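Glycoside hydrolase family 31 (Trueperella pyogenes, PDB 5I0F) probably hydrolyses the alpha-glucosidic linkages of cycloalternan through a covalent glycosyl-enzyme intermediate, as a retaining family 31 glycoside hydrolase. Local coordinates at residues M1-I9 against T32-P40; I141-L152 against K164-E173. All coordinates share one frame; numbering follows the deposited sequence.

Contact 1 (M1-I9 against T32-P40); sequences MITHRPRGI and TIGATTSGP
H4 reaches across to the backbone of G34 with its imidazole: H4 ND1 donates to G34 O over 2.7 Å, and the acceptor lies almost in the ring plane, so the bond leaves the ring at its edge. With CG anti to the backbone N (chi1 175°) the ring extends toward G34, and chi2 (78°) turns its ND1 edge to the carbonyl. A histidine suits the position, since its two nitrogens serve two partners: with ND1 spent on the strand, NE2 is hydrogen-bonded to Y107 OH. One residue back the pairing is regular backbone. T3 N gives its hydrogen to T36 O at 2.7 Å, and T36 N returns one to T3 O at 3.0 Å. Their side chains lie alongside each other and point the same way, T36 OG1 resting 3.4 Å from T3 CB. I2 and T37 form the neighbouring non-hydrogen-bonded pair, where I2 CA comes 3.3 Å from T36 O in a CA-H...O contact. These two bridges add strand 2-3 to the branched antiparallel sheet near the N-terminus, whose strand 31-37 falls in the 1,3-alpha-isomaltosidase-like N-terminal domain. At the chain start a side chain joins the backbone pairing. S38 N bonds to M1 O. M1 N, the chain's amino terminus, donates to S38 OG at 2.8 Å, and E119 OE2 is a second acceptor for that nitrogen. T37 OG1 donates to G39 O at 2.8 Å, holding the chain just past the strand end. On the face of I2, A35 and T37 the neighbours are largely apolar: I2 CG2 meets A35 CB at 4.2 Å, M44 touches all three, and F109 and A111 lie against I2. Around the H4 ring stand F109 and F124, the latter edge-to-face, packing the imidazole that the G34 and Y107 bonds hold in orientation.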
loop_
_atom_site.group_PDB
_atom_site.type_symbol
_atom_site.label_atom_id
_atom_site.label_comp_id
_atom_site.label_asym_id
_atom_site.label_seq_id
_atom_site.Cartn_x
_atom_site.Cartn_y
_atom_site.Cartn_z
ATOM N N MET A 1 11.202 -22.301 28.100
ATOM C CA MET A 1 11.976 -21.076 27.781
ATOM C C MET A 1 11.036 -19.882 27.874
ATOM O O MET A 1 9.883 -19.957 27.437
ATOM C CB MET A 1 12.580 -21.147 26.366
ATOM C CG MET A 1 13.439 -19.940 26.011
ATOM S SD MET A 1 13.986 -19.863 24.298
ATOM C CE MET A 1 12.446 -19.840 23.366
ATOM N N ILE A 2 11.559 -18.789 28.431
ATOM C CA ILE A 2 10.846 -17.515 28.558
ATOM C C ILE A 2 11.252 -16.623 27.392
ATOM O O ILE A 2 12.443 -16.501 27.084
ATOM C CB ILE A 2 11.194 -16.805 29.886
ATOM C CG1 ILE A 2 10.819 -17.695 31.085
ATOM C CG2 ILE A 2 10.497 -15.449 29.963
ATOM C CD1 ILE A 2 11.288 -17.158 32.437
ATOM N N THR A 3 10.262 -16.025 26.730
ATOM C CA THR A 3 10.510 -15.065 25.668
ATOM C C THR A 3 10.034 -13.675 26.086
ATOM O O THR A 3 8.882 -13.481 26.480
ATOM C CB THR A 3 9.800 -15.493 24.363
ATOM O OG1 THR A 3 10.286 -16.775 23.974
ATOM C CG2 THR A 3 10.058 -14.510 23.218
ATOM N N HIS A 4 10.945 -12.721 25.998
ATOM C CA HIS A 4 10.611 -11.318 26.132
ATOM C C HIS A 4 11.379 -10.559 25.068
ATOM O O HIS A 4 12.581 -10.696 24.962
ATOM C CB HIS A 4 10.975 -10.791 27.509
ATOM C CG HIS A 4 10.763 -9.318 27.660
ATOM N ND1 HIS A 4 9.519 -8.765 27.852
ATOM C CD2 HIS A 4 11.635 -8.284 27.622
ATOM C CE1 HIS A 4 9.635 -7.455 27.962
ATOM N NE2 HIS A 4 10.910 -7.138 27.825
ATOM N N ARG A 5 10.649 -9.801 24.254
ATOM C CA ARG A 5 11.235 -8.898 23.260
ATOM C C ARG A 5 10.645 -7.531 23.557
ATOM O O ARG A 5 9.449 -7.346 23.386
ATOM C CB ARG A 5 10.813 -9.301 21.848
ATOM C CG ARG A 5 11.380 -10.622 21.341
ATOM C CD ARG A 5 10.869 -10.915 19.930
ATOM N NE ARG A 5 9.430 -11.185 19.912
ATOM C CZ ARG A 5 8.721 -11.521 18.832
ATOM N NH1 ARG A 5 9.296 -11.633 17.639
ATOM N NH2 ARG A 5 7.415 -11.756 18.950
ATOM N N PRO A 6 11.460 -6.571 24.016
ATOM C CA PRO A 6 10.929 -5.270 24.433
ATOM C C PRO A 6 9.984 -4.598 23.420
ATOM O O PRO A 6 9.023 -3.962 23.811
ATOM C CB PRO A 6 12.198 -4.429 24.595
ATOM C CG PRO A 6 13.245 -5.401 24.965
ATOM C CD PRO A 6 12.933 -6.629 24.170
ATOM N N ARG A 7 10.269 -4.744 22.134
ATOM C CA ARG A 7 9.420 -4.154 21.085
ATOM C C ARG A 7 8.404 -5.117 20.492
ATOM O O ARG A 7 7.572 -4.709 19.678
ATOM C CB ARG A 7 10.285 -3.555 19.980
ATOM C CG ARG A 7 11.051 -2.306 20.396
ATOM C CD ARG A 7 12.020 -1.869 19.302
ATOM N NE ARG A 7 13.330 -2.438 19.591
ATOM C CZ ARG A 7 13.908 -3.484 19.000
ATOM N NH1 ARG A 7 13.332 -4.133 18.001
ATOM N NH2 ARG A 7 15.101 -3.875 19.419
ATOM N N GLY A 8 8.465 -6.387 20.886
ATOM C CA GLY A 8 7.516 -7.382 20.443
ATOM C C GLY A 8 7.693 -7.796 18.993
ATOM O O GLY A 8 8.794 -7.764 18.448
ATOM N N ILE A 9 6.582 -8.188 18.380
ATOM C CA ILE A 9 6.579 -8.658 16.992
ATOM C C ILE A 9 6.774 -7.462 16.038
ATOM O O ILE A 9 7.268 -7.627 14.912
ATOM C CB ILE A 9 5.287 -9.449 16.681
ATOM C CG1 ILE A 9 5.378 -10.180 15.325
ATOM C CG2 ILE A 9 4.055 -8.557 16.750
ATOM C CD1 ILE A 9 4.205 -11.124 15.094
ATOM N N THR A 32 3.342 -1.450 30.945
ATOM C CA THR A 32 2.882 -2.840 30.957
ATOM C C THR A 32 4.027 -3.726 30.489
ATOM O O THR A 32 4.655 -3.437 29.471
ATOM C CB THR A 32 1.671 -3.030 30.024
ATOM O OG1 THR A 32 0.629 -2.163 30.457
ATOM C CG2 THR A 32 1.152 -4.448 30.046
ATOM N N ILE A 33 4.280 -4.804 31.233
ATOM C CA ILE A 33 5.393 -5.707 30.962
ATOM C C ILE A 33 4.842 -7.094 30.655
ATOM O O ILE A 33 4.200 -7.701 31.513
ATOM C CB ILE A 33 6.331 -5.798 32.180
ATOM C CG1 ILE A 33 6.875 -4.408 32.526
ATOM C CG2 ILE A 33 7.489 -6.746 31.895
ATOM C CD1 ILE A 33 7.576 -4.334 33.851
ATOM N N GLY A 34 5.131 -7.586 29.450
ATOM C CA GLY A 34 4.711 -8.906 28.982
ATOM C C GLY A 34 5.861 -9.878 28.729
ATOM O O GLY A 34 6.949 -9.478 28.326
ATOM N N ALA A 35 5.606 -11.156 28.984
ATOM C CA ALA A 35 6.529 -12.246 28.636
ATOM C C ALA A 35 5.709 -13.483 28.340
ATOM O O ALA A 35 4.587 -13.606 28.823
ATOM C CB ALA A 35 7.512 -12.509 29.774
ATOM N N THR A 36 6.253 -14.382 27.523
ATOM C CA THR A 36 5.626 -15.658 27.266
ATOM C C THR A 36 6.561 -16.806 27.684
ATOM O O THR A 36 7.788 -16.645 27.758
ATOM C CB THR A 36 5.243 -15.843 25.786
ATOM O OG1 THR A 36 6.426 -15.850 24.986
ATOM C CG2 THR A 36 4.317 -14.721 25.314
ATOM N N THR A 37 5.945 -17.943 27.972
ATOM C CA THR A 37 6.640 -19.180 28.257
ATOM C C THR A 37 6.314 -20.200 27.161
ATOM O O THR A 37 5.169 -20.289 26.712
ATOM C CB THR A 37 6.235 -19.725 29.636
ATOM O OG1 THR A 37 4.816 -19.926 29.681
ATOM C CG2 THR A 37 6.603 -18.732 30.723
ATOM N N SER A 38 7.334 -20.950 26.741
ATOM C CA SER A 38 7.194 -21.973 25.698
ATOM C C SER A 38 6.366 -23.155 26.179
ATOM O O SER A 38 5.612 -23.747 25.407
ATOM C CB SER A 38 8.567 -22.472 25.223
ATOM O OG SER A 38 9.260 -23.163 26.254
ATOM N N GLY A 39 6.530 -23.515 27.447
ATOM C CA GLY A 39 5.714 -24.532 28.067
ATOM C C GLY A 39 4.737 -23.928 29.045
ATOM O O GLY A 39 4.771 -22.724 29.316
ATOM N N PRO A 40 3.861 -24.770 29.610
ATOM C CA PRO A 40 2.976 -24.298 30.670
ATOM C C PRO A 40 3.716 -24.188 32.014
ATOM O O PRO A 40 4.596 -25.062 32.348
ATOM C CB PRO A 40 1.896 -25.375 30.719
ATOM C CG PRO A 40 2.611 -26.628 30.318
ATOM C CD PRO A 40 3.680 -26.214 29.342
HETATM O O HOH W 1 8.286 -23.027 29.842
#

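Contact 2 (I141-L152 against K164-E173); sequences IDGDRFIPDSPL and KFALRIEGDE
E173 OE1 is gripped twice: R145 NH1 approaches at 2.8 Å on its syn lone pair, while E170 N donates from above the carboxylate plane. R145 NH2 takes the other oxygen, E173 OE2, also at 2.8 Å, making an end-on, two-nitrogen salt bridge with guanidinium and carboxylate nearly coplanar. Arginine suits this place because R145 NH1 has a second hydrogen for R168 O, at 3.0 Å. A bend at chi2 (-52°) carries the chain across the R168 backbone. The R168 guanidinium stacks on that of R145, centres 4.7 Å apart; E170, bonded through OE2 to R168 NH2, lies over a face of the R145 group and probably offsets the like charges, while W226 NE1 also binds E173 OE2. Further along, S150 OG accepts from A166 N at 2.9 Å and donates to I147 O, so one small hydroxyl ties the type I turn 147-150 to the strand. F146 CE1 packs against F165 CD2 at 3.9 Å, the F165 carbon lying at the edge of the F146 ring. L152 and K164 close the far end as a hydrogen-bonded pair of the antiparallel beta hairpin of strands 152-155 and 160-168, with the preceding loop 142-151 laid along its longer strand.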
loop_
_atom_site.group_PDB
_atom_site.type_symbol
_atom_site.label_atom_id
_atom_site.label_comp_id
_atom_site.label_asym_id
_atom_site.label_seq_id
_atom_site.Cartn_x
_atom_site.Cartn_y
_atom_site.Cartn_z
ATOM N N ILE A 141 14.150 23.707 9.048
ATOM C CA ILE A 141 12.882 24.056 8.400
ATOM C C ILE A 141 12.852 25.570 8.111
ATOM O O ILE A 141 13.249 26.359 8.949
ATOM C CB ILE A 141 11.662 23.653 9.281
ATOM C CG1 ILE A 141 10.335 23.953 8.558
ATOM C CG2 ILE A 141 11.687 24.362 10.636
ATOM C CD1 ILE A 141 9.095 23.343 9.198
ATOM N N ASP A 142 12.378 25.939 6.927
ATOM C CA ASP A 142 12.283 27.329 6.478
ATOM C C ASP A 142 10.813 27.747 6.518
ATOM O O ASP A 142 10.002 27.052 7.115
ATOM C CB ASP A 142 12.868 27.439 5.064
ATOM C CG ASP A 142 14.333 27.037 5.020
ATOM O OD1 ASP A 142 15.116 27.626 5.786
ATOM O OD2 ASP A 142 14.708 26.121 4.248
ATOM N N GLY A 143 10.463 28.888 5.925
ATOM C CA GLY A 143 9.050 29.281 5.824
ATOM C C GLY A 143 8.534 29.867 7.122
ATOM O O GLY A 143 9.305 30.068 8.061
ATOM N N ASP A 144 7.232 30.122 7.187
ATOM C CA ASP A 144 6.648 30.918 8.285
ATOM C C ASP A 144 5.637 30.192 9.182
ATOM O O ASP A 144 5.104 30.815 10.098
ATOM C CB ASP A 144 6.028 32.240 7.735
ATOM C CG ASP A 144 4.878 32.014 6.721
ATOM O OD1 ASP A 144 4.185 30.982 6.766
ATOM O OD2 ASP A 144 4.655 32.898 5.862
ATOM N N ARG A 145 5.363 28.904 8.941
ATOM C CA ARG A 145 4.376 28.178 9.767
ATOM C C ARG A 145 4.952 27.383 10.940
ATOM O O ARG A 145 4.213 27.002 11.836
ATOM C CB ARG A 145 3.494 27.279 8.896
ATOM C CG ARG A 145 2.709 28.020 7.807
ATOM C CD ARG A 145 1.904 29.208 8.325
ATOM N NE ARG A 145 1.028 29.760 7.279
ATOM C CZ ARG A 145 -0.190 29.312 6.961
ATOM N NH1 ARG A 145 -0.753 28.307 7.631
ATOM N NH2 ARG A 145 -0.865 29.904 5.962
ATOM N N PHE A 146 6.257 27.139 10.943
ATOM C CA PHE A 146 6.915 26.449 12.067
ATOM C C PHE A 146 6.772 27.275 13.333
ATOM O O PHE A 146 7.053 28.461 13.307
ATOM C CB PHE A 146 8.398 26.274 11.750
ATOM C CG PHE A 146 9.206 25.613 12.847
ATOM C CD1 PHE A 146 8.877 24.347 13.306
ATOM C CD2 PHE A 146 10.336 26.236 13.377
ATOM C CE1 PHE A 146 9.640 23.718 14.284
ATOM C CE2 PHE A 146 11.104 25.607 14.351
ATOM C CZ PHE A 146 10.748 24.357 14.811
ATOM N N ILE A 147 6.346 26.646 14.423
ATOM C CA ILE A 147 6.247 27.276 15.731
ATOM C C ILE A 147 7.579 27.040 16.456
ATOM O O ILE A 147 7.839 25.921 16.923
ATOM C CB ILE A 147 5.095 26.651 16.553
ATOM C CG1 ILE A 147 3.745 26.734 15.792
ATOM C CG2 ILE A 147 4.998 27.278 17.932
ATOM C CD1 ILE A 147 3.266 28.136 15.464
ATOM N N PRO A 148 8.442 28.072 16.531
ATOM C CA PRO A 148 9.822 27.816 16.980
ATOM C C PRO A 148 10.006 27.285 18.408
ATOM O O PRO A 148 10.979 26.586 18.652
ATOM C CB PRO A 148 10.538 29.159 16.782
ATOM C CG PRO A 148 9.474 30.184 16.636
ATOM C CD PRO A 148 8.212 29.498 16.208
ATOM N N ASP A 149 9.103 27.585 19.335
ATOM C CA ASP A 149 9.218 27.007 20.700
ATOM C C ASP A 149 8.515 25.631 20.864
ATOM O O ASP A 149 8.464 25.084 21.970
ATOM C CB ASP A 149 8.758 28.005 21.781
ATOM C CG ASP A 149 7.236 28.236 21.792
ATOM O OD1 ASP A 149 6.494 27.665 20.949
ATOM O OD2 ASP A 149 6.770 29.002 22.665
ATOM N N SER A 150 7.997 25.077 19.770
ATOM C CA SER A 150 7.237 23.822 19.822
ATOM C C SER A 150 8.054 22.524 19.983
ATOM O O SER A 150 7.545 21.581 20.562
ATOM C CB SER A 150 6.300 23.734 18.604
ATOM O OG SER A 150 6.999 23.447 17.395
ATOM N N PRO A 151 9.321 22.464 19.519
ATOM C CA PRO A 151 10.010 21.162 19.604
ATOM C C PRO A 151 10.161 20.550 21.002
ATOM O O PRO A 151 10.646 21.201 21.925
ATOM C CB PRO A 151 11.387 21.440 18.992
ATOM C CG PRO A 151 11.173 22.596 18.086
ATOM C CD PRO A 151 10.140 23.449 18.782
ATOM N N LEU A 152 9.711 19.315 21.157
ATOM C CA LEU A 152 9.963 18.508 22.354
ATOM C C LEU A 152 10.656 17.199 21.957
ATOM O O LEU A 152 10.203 16.517 21.030
ATOM C CB LEU A 152 8.648 18.201 23.056
ATOM C CG LEU A 152 7.956 19.363 23.784
ATOM C CD1 LEU A 152 6.556 18.950 24.223
ATOM C CD2 LEU A 152 8.777 19.821 24.971
ATOM N N LYS A 164 8.673 15.829 18.703
ATOM C CA LYS A 164 7.452 16.418 18.184
ATOM C C LYS A 164 7.548 17.925 18.084
ATOM O O LYS A 164 8.283 18.577 18.830
ATOM C CB LYS A 164 6.206 15.961 18.945
ATOM C CG LYS A 164 6.151 16.326 20.390
ATOM C CD LYS A 164 5.186 15.405 21.138
ATOM C CE LYS A 164 5.161 15.807 22.608
ATOM N NZ LYS A 164 4.169 15.037 23.394
ATOM N N PHE A 165 6.823 18.461 17.121
ATOM C CA PHE A 165 6.817 19.897 16.855
ATOM C C PHE A 165 5.524 20.256 16.126
ATOM O O PHE A 165 4.746 19.363 15.773
ATOM C CB PHE A 165 8.081 20.315 16.081
ATOM C CG PHE A 165 8.193 19.714 14.718
ATOM C CD1 PHE A 165 8.810 18.477 14.533
ATOM C CD2 PHE A 165 7.662 20.373 13.614
ATOM C CE1 PHE A 165 8.910 17.922 13.258
ATOM C CE2 PHE A 165 7.750 19.821 12.344
ATOM C CZ PHE A 165 8.382 18.594 12.165
ATOM N N ALA A 166 5.283 21.547 15.938
ATOM C CA ALA A 166 4.016 22.018 15.388
ATOM C C ALA A 166 4.193 23.007 14.264
ATOM O O ALA A 166 5.185 23.757 14.206
ATOM C CB ALA A 166 3.154 22.625 16.476
ATOM N N LEU A 167 3.204 22.993 13.370
ATOM C CA LEU A 167 3.046 23.992 12.328
ATOM C C LEU A 167 1.691 24.682 12.469
ATOM O O LEU A 167 0.669 24.044 12.796
ATOM C CB LEU A 167 3.115 23.345 10.948
ATOM C CG LEU A 167 4.281 22.413 10.654
ATOM C CD1 LEU A 167 4.106 21.884 9.240
ATOM C CD2 LEU A 167 5.603 23.140 10.785
ATOM N N ARG A 168 1.670 25.983 12.174
ATOM C CA ARG A 168 0.446 26.763 12.230
ATOM C C ARG A 168 -0.441 26.526 10.987
ATOM O O ARG A 168 0.057 26.522 9.867
ATOM C CB ARG A 168 0.800 28.246 12.348
ATOM C CG ARG A 168 -0.394 29.149 12.642
ATOM C CD ARG A 168 0.048 30.544 13.078
ATOM N NE ARG A 168 0.774 31.195 12.003
ATOM C CZ ARG A 168 0.221 31.768 10.928
ATOM N NH1 ARG A 168 1.017 32.321 10.018
ATOM N NH2 ARG A 168 -1.112 31.827 10.755
ATOM N N ILE A 169 -1.745 26.366 11.199
ATOM C CA ILE A 169 -2.737 26.286 10.112
ATOM C C ILE A 169 -3.790 27.347 10.375
ATOM O O ILE A 169 -4.116 27.615 11.527
ATOM C CB ILE A 169 -3.349 24.859 9.985
ATOM C CG1 ILE A 169 -4.354 24.757 8.846
ATOM C CG2 ILE A 169 -4.022 24.390 11.278
ATOM C CD1 ILE A 169 -4.684 23.315 8.453
ATOM N N GLU A 170 -4.285 27.961 9.303
ATOM C CA GLU A 170 -5.278 29.042 9.374
ATOM C C GLU A 170 -6.700 28.522 9.128
ATOM O O GLU A 170 -6.900 27.416 8.620
ATOM C CB GLU A 170 -4.907 30.169 8.396
ATOM C CG GLU A 170 -3.552 30.777 8.750
ATOM C CD GLU A 170 -3.168 32.006 7.939
ATOM O OE1 GLU A 170 -3.828 32.309 6.938
ATOM O OE2 GLU A 170 -2.185 32.679 8.321
ATOM N N GLY A 171 -7.674 29.319 9.546
ATOM C CA GLY A 171 -9.071 28.889 9.667
ATOM C C GLY A 171 -9.741 28.377 8.408
ATOM O O GLY A 171 -10.596 27.492 8.476
ATOM N N ASP A 172 -9.337 28.898 7.258
ATOM C CA ASP A 172 -9.907 28.446 5.987
ATOM C C ASP A 172 -9.038 27.433 5.234
ATOM O O ASP A 172 -9.284 27.187 4.045
ATOM C CB ASP A 172 -10.181 29.639 5.084
ATOM C CG ASP A 172 -8.904 30.330 4.613
ATOM O OD1 ASP A 172 -7.889 30.353 5.379
ATOM O OD2 ASP A 172 -8.946 30.861 3.479
ATOM N N GLU A 173 -8.039 26.847 5.901
ATOM C CA GLU A 173 -7.113 25.938 5.216
ATOM C C GLU A 173 -7.555 24.477 5.290
ATOM O O GLU A 173 -8.101 24.036 6.304
ATOM C CB GLU A 173 -5.689 26.116 5.739
ATOM C CG GLU A 173 -5.048 27.366 5.154
ATOM C CD GLU A 173 -3.651 27.679 5.647
ATOM O OE1 GLU A 173 -3.267 27.301 6.780
ATOM O OE2 GLU A 173 -2.925 28.379 4.900
#

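Overall arrangement
Contacts 1 and 2 follow one another along the chain without touching; their centres are about 41 Å apart and their nearest atoms about 18 Å. Both are partly buried and lie far from the centre of the chain, and each fastens a loop-rich segment to a strand, but in different antiparallel sheets. In contact 1 the chain terminus runs along strand 31-37, held mainly by backbone bonds and a buried histidine among aromatic rings. Contact 2 buries nearly twice the surface, 715 against 372 Å², and relies on a salt-bridge network at and just beyond the end of strand 160-168, with backbone pairing and apolar packing nearer that strand's middle.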